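Local coordinates for protein ABC transporter (Caldanaerobius, PDB 4G68) that probably serves as the extracellular solute-binding component of an ABC transporter that takes up xylan-derived sugars in a thermophilic bacterium, at residues V217-D222 with G226-D231; M204-M209 with Q240-M245. All coordinates share one frame; numbering follows the deposited sequence.

Contact 1: V217-D222 with G226-D231; sequences VQLTRD and GKASFD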
loop_
_atom_site.group_PDB
_atom_site.type_symbol
_atom_site.label_atom_id
_atom_site.label_comp_id
_atom_site.label_asym_id
_atom_site.label_seq_id
_atom_site.Cartn_x
_atom_site.Cartn_y
_atom_site.Cartn_z
ATOM N N VAL C 217 -17.237 5.332 -2.154
ATOM C CA VAL C 217 -16.716 3.988 -2.366
ATOM C C VAL C 217 -17.417 3.194 -3.465
ATOM O O VAL C 217 -16.772 2.348 -4.148
ATOM C CB VAL C 217 -16.546 3.149 -1.056
ATOM C CG1 VAL C 217 -17.858 2.817 -0.371
ATOM C CG2 VAL C 217 -15.682 1.926 -1.317
ATOM N N GLN C 218 -18.748 3.356 -3.523
ATOM C CA GLN C 218 -19.544 2.555 -4.407
ATOM C C GLN C 218 -19.181 2.904 -5.856
ATOM O O GLN C 218 -19.079 2.016 -6.713
ATOM C CB GLN C 218 -21.057 2.731 -4.164
ATOM C CG GLN C 218 -21.882 1.660 -4.861
ATOM C CD GLN C 218 -21.362 0.259 -4.521
ATOM O OE1 GLN C 218 -21.210 -0.093 -3.342
ATOM N NE2 GLN C 218 -21.014 -0.525 -5.552
ATOM N N LEU C 219 -18.967 4.180 -6.143
ATOM C CA LEU C 219 -18.740 4.594 -7.524
ATOM C C LEU C 219 -17.359 4.165 -8.048
ATOM O O LEU C 219 -17.230 3.857 -9.240
ATOM C CB LEU C 219 -18.942 6.114 -7.695
ATOM C CG LEU C 219 -18.561 6.750 -9.063
ATOM C CD1 LEU C 219 -19.437 6.231 -10.215
ATOM C CD2 LEU C 219 -18.605 8.279 -8.989
ATOM N N THR C 220 -16.312 4.242 -7.186
ATOM C CA THR C 220 -15.018 3.674 -7.482
ATOM C C THR C 220 -15.154 2.156 -7.791
ATOM O O THR C 220 -14.727 1.676 -8.866
ATOM C CB THR C 220 -14.063 3.892 -6.290
ATOM O OG1 THR C 220 -13.615 5.264 -6.297
ATOM C CG2 THR C 220 -12.872 2.956 -6.373
ATOM N N ARG C 221 -15.798 1.438 -6.876
ATOM C CA ARG C 221 -15.930 -0.020 -7.014
ATOM C C ARG C 221 -16.570 -0.336 -8.373
ATOM O O ARG C 221 -16.049 -1.151 -9.110
ATOM C CB ARG C 221 -16.703 -0.607 -5.840
ATOM C CG ARG C 221 -15.891 -0.684 -4.535
ATOM C CD ARG C 221 -16.618 -1.615 -3.527
ATOM N NE ARG C 221 -16.463 -1.428 -2.057
ATOM C CZ ARG C 221 -15.459 -1.917 -1.313
ATOM N NH1 ARG C 221 -14.399 -2.556 -1.841
ATOM N NH2 ARG C 221 -15.508 -1.682 -0.000
ATOM N N ASP C 222 -17.640 0.387 -8.699
ATOM C CA ASP C 222 -18.435 0.213 -9.919
ATOM C C ASP C 222 -17.680 0.548 -11.197
ATOM O O ASP C 222 -17.872 -0.113 -12.214
ATOM C CB ASP C 222 -19.733 1.047 -9.838
ATOM C CG ASP C 222 -20.747 0.440 -8.923
ATOM O OD1 ASP C 222 -20.524 -0.736 -8.541
ATOM O OD2 ASP C 222 -21.769 1.096 -8.609
ATOM N N GLY C 226 -16.394 -2.362 -14.043
ATOM C CA GLY C 226 -17.140 -2.125 -15.289
ATOM C C GLY C 226 -18.651 -1.900 -15.215
ATOM O O GLY C 226 -19.331 -1.973 -16.266
ATOM N N LYS C 227 -19.190 -1.619 -14.022
ATOM C CA LYS C 227 -20.629 -1.352 -13.800
ATOM C C LYS C 227 -20.979 0.125 -14.033
ATOM O O LYS C 227 -22.149 0.486 -14.141
ATOM C CB LYS C 227 -21.056 -1.733 -12.371
ATOM C CG LYS C 227 -20.956 -3.214 -12.044
ATOM C CD LYS C 227 -22.170 -3.944 -12.613
ATOM C CE LYS C 227 -22.150 -5.426 -12.237
ATOM N NZ LYS C 227 -22.908 -5.797 -11.001
ATOM N N ALA C 228 -19.953 0.965 -14.076
ATOM C CA ALA C 228 -20.077 2.396 -14.369
ATOM C C ALA C 228 -18.942 2.818 -15.317
ATOM O O ALA C 228 -17.942 2.119 -15.478
ATOM C CB ALA C 228 -20.028 3.220 -13.072
ATOM N N SER C 229 -19.123 3.955 -15.976
ATOM C CA SER C 229 -18.067 4.508 -16.804
ATOM C C SER C 229 -17.085 5.322 -15.931
ATOM O O SER C 229 -17.499 5.997 -14.973
ATOM C CB SER C 229 -18.678 5.411 -17.873
ATOM O OG SER C 229 -17.664 6.078 -18.579
ATOM N N PHE C 230 -15.804 5.263 -16.287
ATOM C CA PHE C 230 -14.752 6.147 -15.738
ATOM C C PHE C 230 -14.914 7.625 -16.150
ATOM O O PHE C 230 -14.409 8.557 -15.480
ATOM C CB PHE C 230 -13.373 5.685 -16.207
ATOM C CG PHE C 230 -12.886 4.442 -15.536
ATOM C CD1 PHE C 230 -12.357 4.491 -14.254
ATOM C CD2 PHE C 230 -12.938 3.218 -16.210
ATOM C CE1 PHE C 230 -11.876 3.321 -13.653
ATOM C CE2 PHE C 230 -12.471 2.042 -15.618
ATOM C CZ PHE C 230 -11.943 2.102 -14.330
ATOM N N ASP C 231 -15.564 7.839 -17.282
ATOM C CA ASP C 231 -15.797 9.200 -17.763
ATOM C C ASP C 231 -17.036 9.744 -17.024
ATOM O O ASP C 231 -18.142 9.742 -17.545
ATOM C CB ASP C 231 -15.990 9.210 -19.298
ATOM C CG ASP C 231 -15.885 10.611 -19.896
ATOM O OD1 ASP C 231 -15.577 11.574 -19.156
ATOM O OD2 ASP C 231 -16.118 10.767 -21.123
#

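Contact 2: M204-M209 with Q240-M245; sequences MWYYDM and QKLQDM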
loop_
_atom_site.group_PDB
_atom_site.type_symbol
_atom_site.label_atom_id
_atom_site.label_comp_id
_atom_site.label_asym_id
_atom_site.label_seq_id
_atom_site.Cartn_x
_atom_site.Cartn_y
_atom_site.Cartn_z
ATOM N N MET C 204 -0.306 7.768 -7.889
ATOM C CA MET C 204 -1.568 7.159 -8.203
ATOM C C MET C 204 -2.428 7.158 -6.902
ATOM O O MET C 204 -3.533 7.554 -6.947
ATOM C CB MET C 204 -1.272 5.735 -8.716
ATOM C CG MET C 204 -2.330 5.112 -9.574
ATOM S SD MET C 204 -2.598 3.332 -9.199
ATOM C CE MET C 204 -2.866 3.481 -7.405
ATOM N N TRP C 205 -1.903 6.652 -5.780
ATOM C CA TRP C 205 -2.512 6.928 -4.408
ATOM C C TRP C 205 -3.247 8.277 -4.173
ATOM O O TRP C 205 -4.390 8.327 -3.590
ATOM C CB TRP C 205 -1.455 6.688 -3.321
ATOM C CG TRP C 205 -1.327 5.222 -3.054
ATOM C CD1 TRP C 205 -0.927 4.227 -3.956
ATOM C CD2 TRP C 205 -1.685 4.505 -1.827
ATOM N NE1 TRP C 205 -1.066 2.974 -3.387
ATOM C CE2 TRP C 205 -1.513 3.072 -2.121
ATOM C CE3 TRP C 205 -2.179 4.880 -0.590
ATOM C CZ2 TRP C 205 -1.733 2.099 -1.155
ATOM C CZ3 TRP C 205 -2.406 3.920 0.365
ATOM C CH2 TRP C 205 -2.211 2.549 0.093
ATOM N N TYR C 206 -2.591 9.373 -4.578
ATOM C CA TYR C 206 -3.153 10.698 -4.468
ATOM C C TYR C 206 -4.418 10.745 -5.280
ATOM O O TYR C 206 -5.466 11.157 -4.741
ATOM C CB TYR C 206 -2.144 11.764 -4.983
ATOM C CG TYR C 206 -0.962 12.064 -4.122
ATOM C CD1 TYR C 206 -0.707 13.384 -3.746
ATOM C CD2 TYR C 206 -0.012 11.087 -3.783
ATOM C CE1 TYR C 206 0.384 13.702 -2.979
ATOM C CE2 TYR C 206 1.121 11.410 -3.030
ATOM C CZ TYR C 206 1.307 12.731 -2.651
ATOM O OH TYR C 206 2.386 13.124 -1.862
ATOM N N TYR C 207 -4.348 10.305 -6.551
ATOM C CA TYR C 207 -5.535 10.418 -7.434
ATOM C C TYR C 207 -6.661 9.517 -6.958
ATOM O O TYR C 207 -7.796 9.946 -6.815
ATOM C CB TYR C 207 -5.212 10.039 -8.932
ATOM C CG TYR C 207 -6.484 10.039 -9.687
ATOM C CD1 TYR C 207 -6.970 11.217 -10.259
ATOM C CD2 TYR C 207 -7.289 8.903 -9.726
ATOM C CE1 TYR C 207 -8.226 11.230 -10.895
ATOM C CE2 TYR C 207 -8.537 8.910 -10.311
ATOM C CZ TYR C 207 -8.997 10.067 -10.927
ATOM O OH TYR C 207 -10.230 10.020 -11.550
ATOM N N ASP C 208 -6.355 8.230 -6.745
ATOM C CA ASP C 208 -7.340 7.318 -6.098
ATOM C C ASP C 208 -8.048 7.890 -4.874
ATOM O O ASP C 208 -9.289 7.815 -4.782
ATOM C CB ASP C 208 -6.698 5.991 -5.710
ATOM C CG ASP C 208 -6.188 5.218 -6.893
ATOM O OD1 ASP C 208 -6.352 5.704 -8.002
ATOM O OD2 ASP C 208 -5.579 4.126 -6.710
ATOM N N MET C 209 -7.253 8.441 -3.941
ATOM C CA MET C 209 -7.838 8.985 -2.703
ATOM C C MET C 209 -8.812 10.098 -3.012
ATOM O O MET C 209 -9.890 10.160 -2.414
ATOM C CB MET C 209 -6.808 9.552 -1.711
ATOM C CG MET C 209 -7.466 10.702 -0.883
ATOM S SD MET C 209 -8.630 9.985 0.328
ATOM C CE MET C 209 -7.541 8.679 0.930
ATOM N N GLN C 240 -8.889 17.061 -11.966
ATOM C CA GLN C 240 -8.757 18.509 -11.831
ATOM C C GLN C 240 -8.091 18.839 -10.472
ATOM O O GLN C 240 -7.094 19.551 -10.437
ATOM C CB GLN C 240 -10.108 19.223 -11.987
ATOM C CG GLN C 240 -10.016 20.752 -11.924
ATOM C CD GLN C 240 -9.002 21.292 -12.896
ATOM O OE1 GLN C 240 -9.219 21.289 -14.105
ATOM N NE2 GLN C 240 -7.868 21.730 -12.373
ATOM N N LYS C 241 -8.626 18.299 -9.379
ATOM C CA LYS C 241 -7.990 18.533 -8.057
ATOM C C LYS C 241 -6.545 18.060 -7.860
ATOM O O LYS C 241 -5.831 18.641 -7.022
ATOM C CB LYS C 241 -8.851 17.990 -6.923
ATOM C CG LYS C 241 -10.225 18.628 -6.848
ATOM C CD LYS C 241 -10.430 19.105 -5.447
ATOM C CE LYS C 241 -11.631 20.022 -5.289
ATOM N NZ LYS C 241 -12.903 19.257 -5.269
ATOM N N LEU C 242 -6.119 16.988 -8.550
ATOM C CA LEU C 242 -4.719 16.536 -8.481
ATOM C C LEU C 242 -3.808 17.621 -9.130
ATOM O O LEU C 242 -2.734 17.992 -8.576
ATOM C CB LEU C 242 -4.573 15.210 -9.253
ATOM C CG LEU C 242 -3.801 13.983 -8.716
ATOM C CD1 LEU C 242 -2.941 13.409 -9.851
ATOM C CD2 LEU C 242 -2.910 14.299 -7.540
ATOM N N GLN C 243 -4.250 18.125 -10.296
ATOM C CA GLN C 243 -3.512 19.192 -11.055
ATOM C C GLN C 243 -3.417 20.536 -10.276
ATOM O O GLN C 243 -2.400 21.260 -10.347
ATOM C CB GLN C 243 -4.052 19.374 -12.526
ATOM C CG GLN C 243 -3.743 18.136 -13.414
ATOM C CD GLN C 243 -3.792 18.394 -14.925
ATOM O OE1 GLN C 243 -2.993 17.835 -15.741
ATOM N NE2 GLN C 243 -4.704 19.283 -15.309
ATOM N N ASP C 244 -4.493 20.858 -9.559
ATOM C CA ASP C 244 -4.518 21.932 -8.557
ATOM C C ASP C 244 -3.351 21.863 -7.554
ATOM O O ASP C 244 -2.676 22.879 -7.253
ATOM C CB ASP C 244 -5.861 21.885 -7.830
ATOM C CG ASP C 244 -7.010 22.325 -8.736
ATOM O OD1 ASP C 244 -6.698 22.713 -9.878
ATOM O OD2 ASP C 244 -8.187 22.302 -8.308
ATOM N N MET C 245 -3.068 20.663 -7.051
ATOM C CA MET C 245 -1.903 20.498 -6.175
ATOM C C MET C 245 -0.621 20.708 -6.967
ATOM O O MET C 245 0.335 21.286 -6.462
ATOM C CB MET C 245 -1.889 19.091 -5.535
ATOM C CG MET C 245 -3.119 18.753 -4.685
ATOM S SD MET C 245 -3.055 17.062 -4.029
ATOM C CE MET C 245 -1.366 17.056 -3.313
#

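Contact 1: V217-D222 with G226-D231
Leu219 and Asp222 on helix 217-224 meet Lys227 and Ala228, where the chain folds back after a Schellman motif. Gly226 takes the positive phi (68°) of that motif. The contact lies at the surface of the protein.

Gln218 does not touch the returning chain. Gln218 NE2 donates to Asp222 OD1, one turn further along the helix, at 3.0 Å. The donor sits well above the carboxylate plane, while the oxygen lies near the plane of the Gln218 amide. Leu219 follows. Its CG is anti to the backbone N (chi1 172°), and Leu219 CD1 reaches the Ala228 methyl CB at 4.2 Å. The same leucine also packs on Asn232 and Ala234, so it bridges to the start of helix 233-248.

Asp222 carries most of the contact. Asp222 CB lies 3.9 Å from Ala228 CB and 4.0 Å from Lys227 CB. The Lys227 chain then leads away, and Lys227 NZ stays 6.1 Å from Asp222 OD1, so the two opposite charges are near but do not touch. Two backbone donors grip Asp222 O. Lys227 N gives Asp222 O the 6→1 bond of the Schellman motif at 2.7 Å, in the carbonyl plane. Ala228 N adds a second bond to Asp222 O at 3.0 Å, coming from above that plane by 64°.

Contact 2: M204-M209 with Q240-M245
Leu242 pushes between Tyr206 and Tyr207 in a helix-helix packing, buried in a domain of the periplasmic-binding-protein class, to which this solute-binding family belongs. Helices 201-215 and 233-248 meet here. Their local axes come within 9.8 Å and run at 132°, steeply inclined but nearer antiparallel than parallel.

The bump is the forked end of Leu242. The hollow is made by the backs of two neighbouring tyrosines, whose rings swing apart. Tyr206 sets its CG beside the backbone N (chi1 -73°), whereas Tyr207 sets its CG anti to the backbone N (chi1 174°). The Leu242 fork therefore meets mainly the roots of the tyrosine side chains. Leu242 CD2 presses on Tyr206 CB at 3.7 Å. Leu242 CD1 lies against Tyr207 CB at 4.2 Å, and the branch point Leu242 CG is 4.2 Å from Tyr207 CA.

No hydrogen bond joins the two segments directly. Nevertheless, the hydroxyl of Tyr207 bonds to Phe235 O, earlier on helix 233-248. A salt bridge from Lys241 to Glu214 links the same two helices again. Tyr206 makes an edge-to-face contact with Phe276.

A second, smaller bump comes from Met245. Its side chain crosses that of Tyr206 at about a right angle. The chain runs straight through chi2 and bends at the sulfur, placing the terminal methyl at the edge of the Tyr206 ring, near its plane. Met245 CE is equally distant from Tyr206 CD1 and CE1, at 3.8 Å from each.

Contacts 1 and 2 lie about 17 Å apart between centres, and their nearest atoms are about 5 Å apart without touching. Along the chain the order is 204-209, 217-222, 226-231, 240-245, so contact 1 falls between the two halves of contact 2. Three successive helices, 201-215, 217-224 and 233-248, are involved. Contact 2 packs the first against the third in the interior. Contact 1 turns the chain at the surface from the second toward the third, and helix 233-248 then comes back across helix 201-215 within the solute-binding domain. Phe235, near the start of helix 233-248, receives Thr220 and Phe230 of contact 1. Helix 418-429 flanks the loop at Phe230.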